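Local structure of actin-related protein 8 (Homo sapiens, 4FO0) at residues Gly510-Lys515 against Met548-Ile553; Ala357-Phe362 against Gln517-His522; Val19-Ser24 against His233-Cys238; Arg285-Leu290 against Thr318-Asp323. The protein binds and slowly hydrolyses ATP, cannot polymerise, and serves as a proposed core actin-related subunit of the INO80 chromatin remodelling complex. All blocks are in the same frame, centred on the assembly; numbering follows the deposited sequence.

Interaction 1: Gly510-Lys515 against Met548-Ile553; sequences GLMFHK and MDPRLI. With ATP (adenosine-5'-triphosphate), chain C.
Asp549 OD1, 4.0 Å from Met512 SD across the contact, is gripped by two N-H groups of Arg551. The backbone N of Arg551 donates to it from above the carboxylate plane, which makes 549-551 an Asx turn. Arg551 NE approaches OD1 on the syn lone pair at 2.9 Å, with OD1 in the plane of the guanidinium and an N-H...O angle of 162°. This salt bridge, supported by a weak bond from Arg551 NH2 to Asp549 OD2, fixes the rotation of the guanidinium beside the adenine in the nucleotide cleft of the actin fold. Met512 reaches across from 510-515 and touches both this group and the adenine. Its CG rests against Pro550 CG (3.8 Å), and SD lies over one face of the guanidinium, 3.7 Å from Arg551 NE; the two long side chains run nearly perpendicular to each other. Phe513 offers one ring face to the C2 end of the adenine, with CE1 3.7 Å from ATP C2. Gly510 N lies 3.3 Å from the ribose O4' of ATP. A bend at chi3 (49°) swings the Met512 methyl back toward the base, leaving CE 3.8 Å from both ATP N6 and ATP N7.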
# COMPACT_ATOMS: atom_id res chain seq x y z
N GLY A 510 1.25 -0.31 5.27
CA GLY A 510 0.39 -1.38 5.75
C GLY A 510 0.73 -1.90 7.13
O GLY A 510 -0.14 -2.39 7.84
N LEU A 511 1.99 -1.83 7.53
CA LEU A 511 2.37 -2.36 8.84
C LEU A 511 2.82 -1.26 9.79
O LEU A 511 3.70 -1.46 10.62
CB LEU A 511 3.43 -3.47 8.70
CG LEU A 511 3.43 -4.54 9.80
CD1 LEU A 511 2.28 -5.53 9.62
CD2 LEU A 511 4.75 -5.27 9.80
N MET A 512 2.19 -0.10 9.69
CA MET A 512 2.56 1.03 10.52
C MET A 512 1.92 1.04 11.91
O MET A 512 1.66 2.10 12.48
CB MET A 512 2.37 2.35 9.77
CG MET A 512 3.59 2.71 8.91
SD MET A 512 3.44 4.21 7.93
CE MET A 512 2.83 5.39 9.12
N PHE A 513 1.72 -0.14 12.47
CA PHE A 513 1.14 -0.26 13.81
C PHE A 513 2.16 -0.15 14.93
O PHE A 513 3.31 -0.56 14.80
CB PHE A 513 0.42 -1.58 13.95
CG PHE A 513 -0.56 -1.84 12.87
CD1 PHE A 513 -1.81 -1.27 12.93
CD2 PHE A 513 -0.23 -2.64 11.80
CE1 PHE A 513 -2.73 -1.51 11.93
CE2 PHE A 513 -1.14 -2.89 10.81
CZ PHE A 513 -2.40 -2.32 10.86
N HIS A 514 1.70 0.39 16.04
CA HIS A 514 2.51 0.52 17.23
C HIS A 514 3.03 -0.86 17.66
O HIS A 514 2.26 -1.83 17.75
CB HIS A 514 1.66 1.20 18.31
CG HIS A 514 2.40 1.46 19.59
ND1 HIS A 514 2.15 0.75 20.74
CD2 HIS A 514 3.35 2.37 19.90
CE1 HIS A 514 2.94 1.20 21.71
NE2 HIS A 514 3.67 2.18 21.22
N LYS A 515 4.34 -0.94 17.91
CA LYS A 515 5.03 -2.17 18.32
C LYS A 515 5.20 -3.19 17.19
O LYS A 515 5.56 -4.35 17.42
CB LYS A 515 4.34 -2.85 19.51
CG LYS A 515 4.45 -2.06 20.80
CD LYS A 515 5.88 -1.71 21.10
CE LYS A 515 6.04 -1.13 22.51
NZ LYS A 515 7.47 -0.86 22.87
N MET A 548 12.67 7.49 8.99
CA MET A 548 11.81 8.06 7.95
C MET A 548 10.43 7.41 7.90
O MET A 548 10.14 6.44 8.60
CB MET A 548 12.48 7.97 6.58
CG MET A 548 13.96 7.60 6.63
SD MET A 548 14.68 7.33 5.00
CE MET A 548 14.68 9.01 4.39
N ASP A 549 9.57 8.00 7.07
CA ASP A 549 8.22 7.51 6.82
C ASP A 549 8.35 6.24 5.96
O ASP A 549 8.91 6.29 4.87
CB ASP A 549 7.44 8.61 6.10
CG ASP A 549 5.95 8.33 5.98
OD1 ASP A 549 5.51 7.18 6.16
OD2 ASP A 549 5.20 9.29 5.66
N PRO A 550 7.86 5.09 6.47
CA PRO A 550 7.97 3.84 5.71
C PRO A 550 7.29 3.93 4.35
O PRO A 550 7.65 3.23 3.40
CB PRO A 550 7.23 2.83 6.60
CG PRO A 550 7.22 3.43 7.96
CD PRO A 550 7.25 4.91 7.80
N ARG A 551 6.30 4.79 4.24
CA ARG A 551 5.62 4.98 2.97
C ARG A 551 6.50 5.61 1.91
O ARG A 551 6.24 5.44 0.73
CB ARG A 551 4.36 5.80 3.17
CG ARG A 551 3.28 4.99 3.83
CD ARG A 551 2.21 5.86 4.38
NE ARG A 551 2.78 6.80 5.33
CZ ARG A 551 2.05 7.66 6.02
NH1 ARG A 551 0.73 7.69 5.86
NH2 ARG A 551 2.64 8.48 6.87
N LEU A 552 7.54 6.34 2.33
CA LEU A 552 8.35 7.11 1.40
C LEU A 552 9.74 6.55 1.09
O LEU A 552 10.44 7.08 0.22
CB LEU A 552 8.50 8.54 1.89
CG LEU A 552 7.19 9.23 2.25
CD1 LEU A 552 7.48 10.57 2.90
CD2 LEU A 552 6.31 9.40 1.03
N ILE A 553 10.13 5.48 1.78
CA ILE A 553 11.46 4.91 1.61
C ILE A 553 11.78 4.57 0.14
O ILE A 553 12.85 4.91 -0.37
CB ILE A 553 11.66 3.64 2.47
CG1 ILE A 553 11.23 3.89 3.91
CG2 ILE A 553 13.11 3.19 2.43
CD1 ILE A 553 11.78 5.16 4.47
PG ATP C . -0.04 -1.09 -2.61
O1G ATP C . 1.41 -1.01 -2.23
O2G ATP C . -0.34 -0.89 -4.07
O3G ATP C . -0.81 -2.24 -2.00
PB ATP C . -0.04 1.66 -1.65
O1B ATP C . -1.14 2.62 -2.00
O2B ATP C . 1.39 1.80 -2.17
O3B ATP C . -0.68 0.21 -1.91
PA ATP C . 0.79 2.49 0.95
O1A ATP C . 0.35 3.90 0.67
O2A ATP C . 2.25 2.11 1.03
O3A ATP C . 0.00 1.53 -0.05
O5' ATP C . 0.10 2.05 2.32
C5' ATP C . -1.29 2.29 2.45
C4' ATP C . -1.78 1.56 3.68
O4' ATP C . -1.04 2.04 4.79
C3' ATP C . -3.24 1.82 3.98
O3' ATP C . -3.92 0.58 4.22
C2' ATP C . -3.22 2.65 5.24
O2' ATP C . -4.34 2.42 6.08
C1' ATP C . -1.95 2.14 5.88
N9 ATP C . -1.50 3.05 6.95
C8 ATP C . -1.08 4.31 6.79
N7 ATP C . -0.75 4.86 7.98
C5 ATP C . -0.96 3.93 8.92
C6 ATP C . -0.82 3.85 10.39
N6 ATP C . -0.37 4.93 11.07
N1 ATP C . -1.16 2.68 10.99
C2 ATP C . -1.61 1.62 10.30
N3 ATP C . -1.76 1.62 8.96
C4 ATP C . -1.46 2.73 8.23

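Interaction 2: Ala357-Phe362 against Gln517-His522; sequences APMALF and QEFLQH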
# COMPACT_ATOMS: atom_id res chain seq x y z
N ALA A 357 -7.17 -7.59 14.70
CA ALA A 357 -7.25 -7.19 13.30
C ALA A 357 -5.88 -7.10 12.59
O ALA A 357 -5.70 -7.66 11.52
CB ALA A 357 -8.01 -5.89 13.17
N PRO A 358 -4.93 -6.38 13.19
CA PRO A 358 -3.59 -6.26 12.60
C PRO A 358 -2.91 -7.61 12.50
O PRO A 358 -2.14 -7.85 11.57
CB PRO A 358 -2.82 -5.39 13.60
CG PRO A 358 -3.87 -4.69 14.39
CD PRO A 358 -5.10 -5.55 14.40
N MET A 359 -3.19 -8.50 13.45
CA MET A 359 -2.60 -9.83 13.44
C MET A 359 -3.19 -10.75 12.39
O MET A 359 -2.67 -11.84 12.19
CB MET A 359 -2.74 -10.49 14.80
CG MET A 359 -1.82 -9.90 15.84
SD MET A 359 -1.86 -10.89 17.33
CE MET A 359 -1.73 -12.53 16.63
N ALA A 360 -4.26 -10.34 11.72
CA ALA A 360 -4.75 -11.14 10.61
C ALA A 360 -3.74 -11.12 9.46
O ALA A 360 -3.78 -11.99 8.59
CB ALA A 360 -6.09 -10.68 10.15
N LEU A 361 -2.82 -10.15 9.48
CA LEU A 361 -1.71 -10.14 8.52
C LEU A 361 -0.84 -11.39 8.67
O LEU A 361 -0.18 -11.81 7.73
CB LEU A 361 -0.85 -8.89 8.67
CG LEU A 361 -1.54 -7.61 8.20
CD1 LEU A 361 -0.72 -6.41 8.60
CD2 LEU A 361 -1.76 -7.64 6.68
N PHE A 362 -0.86 -11.99 9.86
CA PHE A 362 -0.09 -13.20 10.10
C PHE A 362 -0.94 -14.46 10.01
O PHE A 362 -0.42 -15.57 9.87
CB PHE A 362 0.63 -13.08 11.44
CG PHE A 362 1.52 -11.88 11.53
CD1 PHE A 362 2.89 -11.99 11.30
CD2 PHE A 362 0.97 -10.62 11.79
CE1 PHE A 362 3.71 -10.86 11.37
CE2 PHE A 362 1.78 -9.48 11.86
CZ PHE A 362 3.15 -9.60 11.65
N GLN A 517 7.46 -3.48 14.84
CA GLN A 517 8.84 -3.95 14.71
C GLN A 517 9.19 -5.09 15.67
O GLN A 517 9.62 -6.16 15.26
CB GLN A 517 9.83 -2.80 14.89
CG GLN A 517 11.23 -3.28 15.18
CD GLN A 517 12.22 -2.15 15.29
OE1 GLN A 517 12.22 -1.22 14.48
NE2 GLN A 517 13.08 -2.23 16.30
N GLU A 518 9.02 -4.81 16.97
CA GLU A 518 9.17 -5.80 18.03
C GLU A 518 8.33 -7.03 17.75
O GLU A 518 8.84 -8.15 17.76
CB GLU A 518 8.76 -5.20 19.37
CG GLU A 518 9.37 -3.82 19.69
CD GLU A 518 8.72 -2.65 18.92
OE1 GLU A 518 8.40 -2.80 17.72
OE2 GLU A 518 8.54 -1.57 19.53
N PHE A 519 7.04 -6.82 17.50
CA PHE A 519 6.12 -7.94 17.35
C PHE A 519 6.63 -8.93 16.32
O PHE A 519 6.63 -10.15 16.52
CB PHE A 519 4.74 -7.45 16.94
CG PHE A 519 3.77 -8.55 16.65
CD1 PHE A 519 3.77 -9.19 15.42
CD2 PHE A 519 2.87 -8.96 17.61
CE1 PHE A 519 2.89 -10.21 15.15
CE2 PHE A 519 1.96 -9.98 17.34
CZ PHE A 519 1.97 -10.61 16.11
N LEU A 520 7.06 -8.38 15.19
CA LEU A 520 7.49 -9.19 14.07
C LEU A 520 8.86 -9.82 14.32
O LEU A 520 9.11 -10.96 13.95
CB LEU A 520 7.51 -8.33 12.81
CG LEU A 520 8.11 -9.00 11.58
CD1 LEU A 520 7.25 -10.18 11.13
CD2 LEU A 520 8.26 -7.98 10.48
N GLN A 521 9.75 -9.06 14.95
CA GLN A 521 11.07 -9.56 15.27
C GLN A 521 10.96 -10.76 16.19
O GLN A 521 11.69 -11.73 16.07
CB GLN A 521 11.90 -8.47 15.93
CG GLN A 521 12.63 -8.94 17.15
CD GLN A 521 14.11 -8.87 16.95
OE1 GLN A 521 14.70 -7.78 16.92
NE2 GLN A 521 14.73 -10.03 16.76
N HIS A 522 10.01 -10.68 17.12
CA HIS A 522 9.75 -11.78 18.04
C HIS A 522 9.32 -13.05 17.31
O HIS A 522 9.81 -14.13 17.62
CB HIS A 522 8.70 -11.35 19.06
CG HIS A 522 8.18 -12.48 19.90
ND1 HIS A 522 8.49 -12.62 21.24
CD2 HIS A 522 7.34 -13.50 19.60
CE1 HIS A 522 7.87 -13.68 21.72
NE2 HIS A 522 7.16 -14.23 20.75
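Phe519 projects from helix 516-527 as a blunt knob into a hollow formed by Met359 and Phe362, at the end of helix 353-359 and the turn after it in the actin fold. Its CG is anti to the backbone N (chi1 175°), a setting that carries the ring off the helix toward 357-362. The CE1 corner of Phe519 comes down over one face of the Phe362 ring, off centre toward the rim, with CE1 3.5 Å from Phe362 CE2. The ring planes meet at 58°, with centroids 5.0 Å apart, and the two side chains pass alongside one another, pointing opposite ways. The adjoining CZ-CE2 edge of the Phe519 ring lies against Met359, whose CG is 3.9 Å from Phe519 CZ. The sulfur follows in an oblique Met-aromatic contact, SD standing 5.0 Å from the centroid of the Phe519 ring. Leu520 adds a second bump, CD1 at the edge of the Phe362 ring, close to its plane and 3.6 Å from Phe362 CE1. With an alanine in place of Phe519, Met359 and Phe362 would probably lose the ring between them and be freer to turn. All four residues are buried, and no hydrogen bond crosses between the segments. Around this apolar patch, Met359 also packs on helix 71-88, Leu520 leans on strand 540-542, and Leu361 and Ala357 face helix 280-293.

Interaction 3: Val19-Ser24 against His233-Cys238; sequences VIHPGS and HQESVC. With ATP (adenosine-5'-triphosphate), chain C.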
# COMPACT_ATOMS: atom_id res chain seq x y z
N VAL A 19 10.43 11.55 -10.21
CA VAL A 19 10.38 10.20 -9.66
C VAL A 19 8.94 9.78 -9.38
O VAL A 19 8.20 10.48 -8.67
CB VAL A 19 11.25 10.07 -8.41
CG1 VAL A 19 11.10 8.68 -7.79
CG2 VAL A 19 12.71 10.34 -8.77
N ILE A 20 8.54 8.66 -9.97
CA ILE A 20 7.14 8.23 -9.91
C ILE A 20 6.95 6.86 -9.27
O ILE A 20 7.42 5.84 -9.78
CB ILE A 20 6.51 8.22 -11.29
CG1 ILE A 20 6.76 9.56 -11.98
CG2 ILE A 20 5.00 7.91 -11.19
CD1 ILE A 20 6.29 9.60 -13.42
N HIS A 21 6.25 6.85 -8.14
CA HIS A 21 5.96 5.61 -7.44
C HIS A 21 4.46 5.42 -7.31
O HIS A 21 3.84 5.94 -6.39
CB HIS A 21 6.58 5.62 -6.06
CG HIS A 21 6.52 4.29 -5.38
ND1 HIS A 21 6.80 4.12 -4.04
CD2 HIS A 21 6.22 3.06 -5.86
CE1 HIS A 21 6.67 2.84 -3.73
NE2 HIS A 21 6.32 2.18 -4.81
N PRO A 22 3.89 4.66 -8.24
CA PRO A 22 2.45 4.36 -8.25
C PRO A 22 2.10 3.37 -7.14
O PRO A 22 2.96 2.60 -6.71
CB PRO A 22 2.25 3.68 -9.61
CG PRO A 22 3.57 3.82 -10.35
CD PRO A 22 4.61 3.97 -9.31
N GLY A 23 0.87 3.41 -6.66
CA GLY A 23 0.37 2.47 -5.68
C GLY A 23 -1.11 2.20 -5.93
O GLY A 23 -1.77 2.95 -6.66
N SER A 24 -1.64 1.14 -5.35
CA SER A 24 -3.06 0.85 -5.47
C SER A 24 -3.90 2.03 -4.97
O SER A 24 -4.93 2.37 -5.55
CB SER A 24 -3.42 -0.40 -4.66
OG SER A 24 -2.65 -1.51 -5.09
N HIS A 233 12.83 0.93 -12.54
CA HIS A 233 13.43 0.06 -11.55
C HIS A 233 12.38 -0.53 -10.62
O HIS A 233 11.28 -0.01 -10.50
CB HIS A 233 14.49 0.81 -10.75
CG HIS A 233 15.71 -0.00 -10.45
ND1 HIS A 233 15.69 -1.38 -10.42
CD2 HIS A 233 16.99 0.37 -10.20
CE1 HIS A 233 16.90 -1.83 -10.14
NE2 HIS A 233 17.71 -0.79 -10.00
N GLN A 234 12.74 -1.62 -9.95
CA GLN A 234 11.83 -2.27 -9.03
C GLN A 234 11.75 -1.52 -7.72
O GLN A 234 12.75 -1.02 -7.22
CB GLN A 234 12.27 -3.69 -8.78
CG GLN A 234 12.39 -4.47 -10.04
CD GLN A 234 13.15 -5.73 -9.82
OE1 GLN A 234 12.57 -6.81 -9.71
NE2 GLN A 234 14.47 -5.61 -9.73
N GLU A 235 10.55 -1.46 -7.16
CA GLU A 235 10.33 -0.70 -5.95
C GLU A 235 11.10 -1.34 -4.78
O GLU A 235 11.50 -0.66 -3.84
CB GLU A 235 8.82 -0.54 -5.66
CG GLU A 235 8.09 -1.83 -5.25
CD GLU A 235 6.57 -1.82 -5.51
OE1 GLU A 235 6.00 -2.93 -5.68
OE2 GLU A 235 5.93 -0.75 -5.53
N SER A 236 11.34 -2.64 -4.86
CA SER A 236 12.06 -3.34 -3.80
C SER A 236 13.54 -2.92 -3.74
O SER A 236 14.08 -2.68 -2.66
CB SER A 236 11.96 -4.85 -4.01
OG SER A 236 12.25 -5.18 -5.36
N VAL A 237 14.20 -2.84 -4.89
CA VAL A 237 15.58 -2.42 -4.91
C VAL A 237 15.67 -0.97 -4.46
O VAL A 237 16.56 -0.60 -3.68
CB VAL A 237 16.20 -2.58 -6.29
CG1 VAL A 237 17.61 -2.03 -6.29
CG2 VAL A 237 16.18 -4.02 -6.72
N CYS A 238 14.75 -0.15 -4.96
CA CYS A 238 14.71 1.26 -4.57
C CYS A 238 14.58 1.42 -3.06
O CYS A 238 15.25 2.25 -2.46
CB CYS A 238 13.59 1.99 -5.30
SG CYS A 238 13.94 2.20 -7.07
PG ATP C . -0.04 -1.09 -2.61
O1G ATP C . 1.41 -1.01 -2.23
O2G ATP C . -0.34 -0.89 -4.07
O3G ATP C . -0.81 -2.24 -2.00
PB ATP C . -0.04 1.66 -1.65
O1B ATP C . -1.14 2.62 -2.00
O2B ATP C . 1.39 1.80 -2.17
O3B ATP C . -0.68 0.21 -1.91
PA ATP C . 0.79 2.49 0.95
O1A ATP C . 0.35 3.90 0.67
O2A ATP C . 2.25 2.11 1.03
O3A ATP C . 0.00 1.53 -0.05
O5' ATP C . 0.10 2.05 2.32
C5' ATP C . -1.29 2.29 2.45
C4' ATP C . -1.78 1.56 3.68
O4' ATP C . -1.04 2.04 4.79
C3' ATP C . -3.24 1.82 3.98
O3' ATP C . -3.92 0.58 4.22
C2' ATP C . -3.22 2.65 5.24
O2' ATP C . -4.34 2.42 6.08
C1' ATP C . -1.95 2.14 5.88
N9 ATP C . -1.50 3.05 6.95
C8 ATP C . -1.08 4.31 6.79
N7 ATP C . -0.75 4.86 7.98
C5 ATP C . -0.96 3.93 8.92
C6 ATP C . -0.82 3.85 10.39
N6 ATP C . -0.37 4.93 11.07
N1 ATP C . -1.16 2.68 10.99
C2 ATP C . -1.61 1.62 10.30
N3 ATP C . -1.76 1.62 8.96
C4 ATP C . -1.46 2.73 8.23
O HOH W 1 4.59 0.27 -8.08
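His21 and Glu235 meet through a single hydrogen bond, from His21 NE2 to Glu235 OE2 at 3.0 Å and 163°. The acceptor lies in the imidazole plane, whereas the donor uses the anti lone pair of OE2, and the ring and carboxylate planes stand 69° apart. The chi1 of Glu235 (69°) sets CG between its backbone N and carbonyl carbon, and from there the extended chain runs across the ring and brings OE2 to NE2; Glu235 CB lies 3.8 Å from His21 NE2. This is the tightly packed part: His21 also packs on Leu204, Ala554 and Trp555. The segments belong to one of the two halves of the actin fold that enclose the nucleotide, where strands 17-21 and 229-234 lie on either side of strand 200-205 and the turn after 17-21 forms a phosphate loop. Toward that loop the contact is looser: one water donates to Pro22 O (3.2 Å) and Glu235 OE2 (3.1 Å), linking the segments. Farther along, Ser24 N and Ser24 OG donate to ATP O2G, at 2.7 and 2.6 Å, and a side chain at Gly23 would clash with ATP O2B. A bound magnesium ion lies about 4 Å from the nearest Glu235 side-chain atom.

Interaction 4: Arg285-Leu290 against Thr318-Asp323; sequences RCFYWL and TFCHLD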
# COMPACT_ATOMS: atom_id res chain seq x y z
N ARG A 285 -10.96 -3.76 6.82
CA ARG A 285 -12.27 -4.36 6.67
C ARG A 285 -12.48 -5.30 7.85
O ARG A 285 -13.54 -5.32 8.48
CB ARG A 285 -12.36 -5.11 5.34
CG ARG A 285 -13.67 -5.83 5.09
CD ARG A 285 -13.46 -7.07 4.20
NE ARG A 285 -12.48 -6.77 3.15
CZ ARG A 285 -11.35 -7.42 2.93
NH1 ARG A 285 -10.99 -8.48 3.66
NH2 ARG A 285 -10.56 -7.01 1.95
N CYS A 286 -11.43 -6.05 8.17
CA CYS A 286 -11.46 -6.98 9.29
C CYS A 286 -11.79 -6.25 10.60
O CYS A 286 -12.70 -6.65 11.34
CB CYS A 286 -10.12 -7.70 9.37
SG CYS A 286 -9.95 -8.88 10.71
N PHE A 287 -11.04 -5.19 10.87
CA PHE A 287 -11.29 -4.35 12.03
C PHE A 287 -12.74 -3.85 12.09
O PHE A 287 -13.36 -3.82 13.14
CB PHE A 287 -10.33 -3.16 12.05
CG PHE A 287 -10.34 -2.40 13.34
CD1 PHE A 287 -10.24 -3.07 14.55
CD2 PHE A 287 -10.44 -1.02 13.35
CE1 PHE A 287 -10.25 -2.38 15.76
CE2 PHE A 287 -10.45 -0.32 14.55
CZ PHE A 287 -10.35 -1.00 15.75
N TYR A 288 -13.27 -3.45 10.95
CA TYR A 288 -14.66 -3.08 10.88
C TYR A 288 -15.57 -4.22 11.34
O TYR A 288 -16.46 -4.03 12.16
CB TYR A 288 -15.03 -2.66 9.46
CG TYR A 288 -16.51 -2.37 9.29
CD1 TYR A 288 -17.16 -1.45 10.12
CD2 TYR A 288 -17.25 -3.01 8.31
CE1 TYR A 288 -18.52 -1.19 9.97
CE2 TYR A 288 -18.60 -2.75 8.15
CZ TYR A 288 -19.23 -1.84 8.98
OH TYR A 288 -20.57 -1.60 8.80
N TRP A 289 -15.33 -5.40 10.80
CA TRP A 289 -16.16 -6.57 11.12
C TRP A 289 -16.08 -6.92 12.60
O TRP A 289 -17.10 -7.23 13.24
CB TRP A 289 -15.74 -7.77 10.27
CG TRP A 289 -16.19 -9.13 10.75
CD1 TRP A 289 -17.47 -9.63 10.74
CD2 TRP A 289 -15.37 -10.18 11.27
NE1 TRP A 289 -17.48 -10.92 11.24
CE2 TRP A 289 -16.20 -11.27 11.57
CE3 TRP A 289 -13.99 -10.29 11.51
CZ2 TRP A 289 -15.71 -12.47 12.10
CZ3 TRP A 289 -13.51 -11.48 12.04
CH2 TRP A 289 -14.36 -12.55 12.33
N LEU A 290 -14.88 -6.83 13.16
CA LEU A 290 -14.72 -7.07 14.58
C LEU A 290 -15.49 -6.03 15.39
O LEU A 290 -16.22 -6.37 16.32
CB LEU A 290 -13.24 -7.10 14.97
CG LEU A 290 -12.43 -8.20 14.30
CD1 LEU A 290 -10.91 -8.02 14.49
CD2 LEU A 290 -12.87 -9.54 14.82
N THR A 318 -5.78 4.64 13.96
CA THR A 318 -5.83 5.27 15.28
C THR A 318 -5.83 4.25 16.42
O THR A 318 -5.14 4.43 17.42
CB THR A 318 -7.06 6.17 15.38
OG1 THR A 318 -6.92 7.23 14.44
CG2 THR A 318 -7.19 6.75 16.76
N PHE A 319 -6.57 3.17 16.24
CA PHE A 319 -6.80 2.22 17.32
C PHE A 319 -5.98 0.93 17.29
O PHE A 319 -5.54 0.46 18.33
CB PHE A 319 -8.27 1.87 17.35
CG PHE A 319 -9.13 3.03 17.68
CD1 PHE A 319 -8.62 4.08 18.41
CD2 PHE A 319 -10.45 3.08 17.26
CE1 PHE A 319 -9.40 5.16 18.72
CE2 PHE A 319 -11.24 4.15 17.57
CZ PHE A 319 -10.71 5.20 18.30
N CYS A 320 -5.80 0.36 16.11
CA CYS A 320 -5.09 -0.90 15.98
C CYS A 320 -3.63 -0.82 16.43
O CYS A 320 -2.96 0.19 16.24
CB CYS A 320 -5.21 -1.41 14.53
SG CYS A 320 -6.92 -1.93 14.16
N HIS A 321 -3.16 -1.89 17.07
CA HIS A 321 -1.79 -1.93 17.57
C HIS A 321 -1.33 -3.38 17.56
O HIS A 321 -2.16 -4.29 17.46
CB HIS A 321 -1.72 -1.38 19.00
CG HIS A 321 -2.51 -2.19 19.99
ND1 HIS A 321 -1.96 -3.25 20.69
CD2 HIS A 321 -3.80 -2.11 20.39
CE1 HIS A 321 -2.89 -3.79 21.47
NE2 HIS A 321 -4.01 -3.11 21.31
N LEU A 322 -0.02 -3.60 17.63
CA LEU A 322 0.53 -4.95 17.81
C LEU A 322 1.31 -5.06 19.12
O LEU A 322 2.41 -5.61 19.17
CB LEU A 322 1.42 -5.34 16.63
CG LEU A 322 0.71 -5.60 15.31
CD1 LEU A 322 1.70 -5.59 14.16
CD2 LEU A 322 -0.02 -6.92 15.37
N ASP A 323 0.72 -4.54 20.19
CA ASP A 323 1.37 -4.51 21.49
C ASP A 323 0.64 -5.42 22.50
O ASP A 323 -0.48 -5.10 22.92
CB ASP A 323 1.40 -3.05 21.96
CG ASP A 323 2.09 -2.87 23.30
OD1 ASP A 323 2.44 -3.89 23.95
OD2 ASP A 323 2.26 -1.70 23.71
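Phe287 holds CG anti to its own backbone N (chi1 -169°), while Cys320 holds SG anti to its carbonyl carbon (chi1 -69°); together these settings bring the sulfur over the benzene ring. SG lies 3.5 Å from the centroid of the Phe287 ring and only 9° off the ring normal, so the thiol sits over the centre of one face and not at its rim. All six ring carbons are within reach of it, CD1 of Phe287 at 3.5 Å and CZ at 3.9 Å from Cys320 SG. This is a Cys sulfur-aromatic contact, and it joins the middle of helix 280-293 to the point where the chain leaves helix 306-319. In the actin fold these two helices probably correspond to part of subdomain 4, and the Cys320 side chain lies about 6 Å, nearest atoms, from the bound ATP. Phe319 adds a smaller part through its CB, which lies 3.9 Å from Phe287 CZ. Its ring then turns away, presenting its edge to Phe287 CE2 and continuing to His332, Phe348 and Leu350. Replacing Phe287 with a serine would probably deprive the Cys320 sulfur of the ring beneath it and open a gap beside Phe319 CB. Beyond the sulfur, Cys320 packs on Pro358 of helix 353-359, and Phe287 on Leu350 of strand 343-350. The chain that follows is pinned locally: Asp323 N donates to His321 ND1 at 3.0 Å, almost in the imidazole plane.

In the fold
Along the chain, interaction 3 closes first, then interaction 4; interactions 1 and 2 follow with alternating segments. Interactions 1, 2 and 4 form a connected group, their centres about 12 to 16 Å apart. Interaction 1 touches interaction 2 where Leu511 packs on Leu361, and interaction 4 through a probable hydrogen bond from Leu322 N to His514 O; Pro358 and Met359 link interactions 2 and 4. Interaction 3, on the eight-stranded sheet, touches none of them, but its centre is about 16 Å from that of interaction 1, against 28 Å from that of interaction 4. Interactions 1 and 3 both touch ATP, at its nucleoside and gamma-phosphate ends respectively, so the nucleotide spans the two halves of the actin fold.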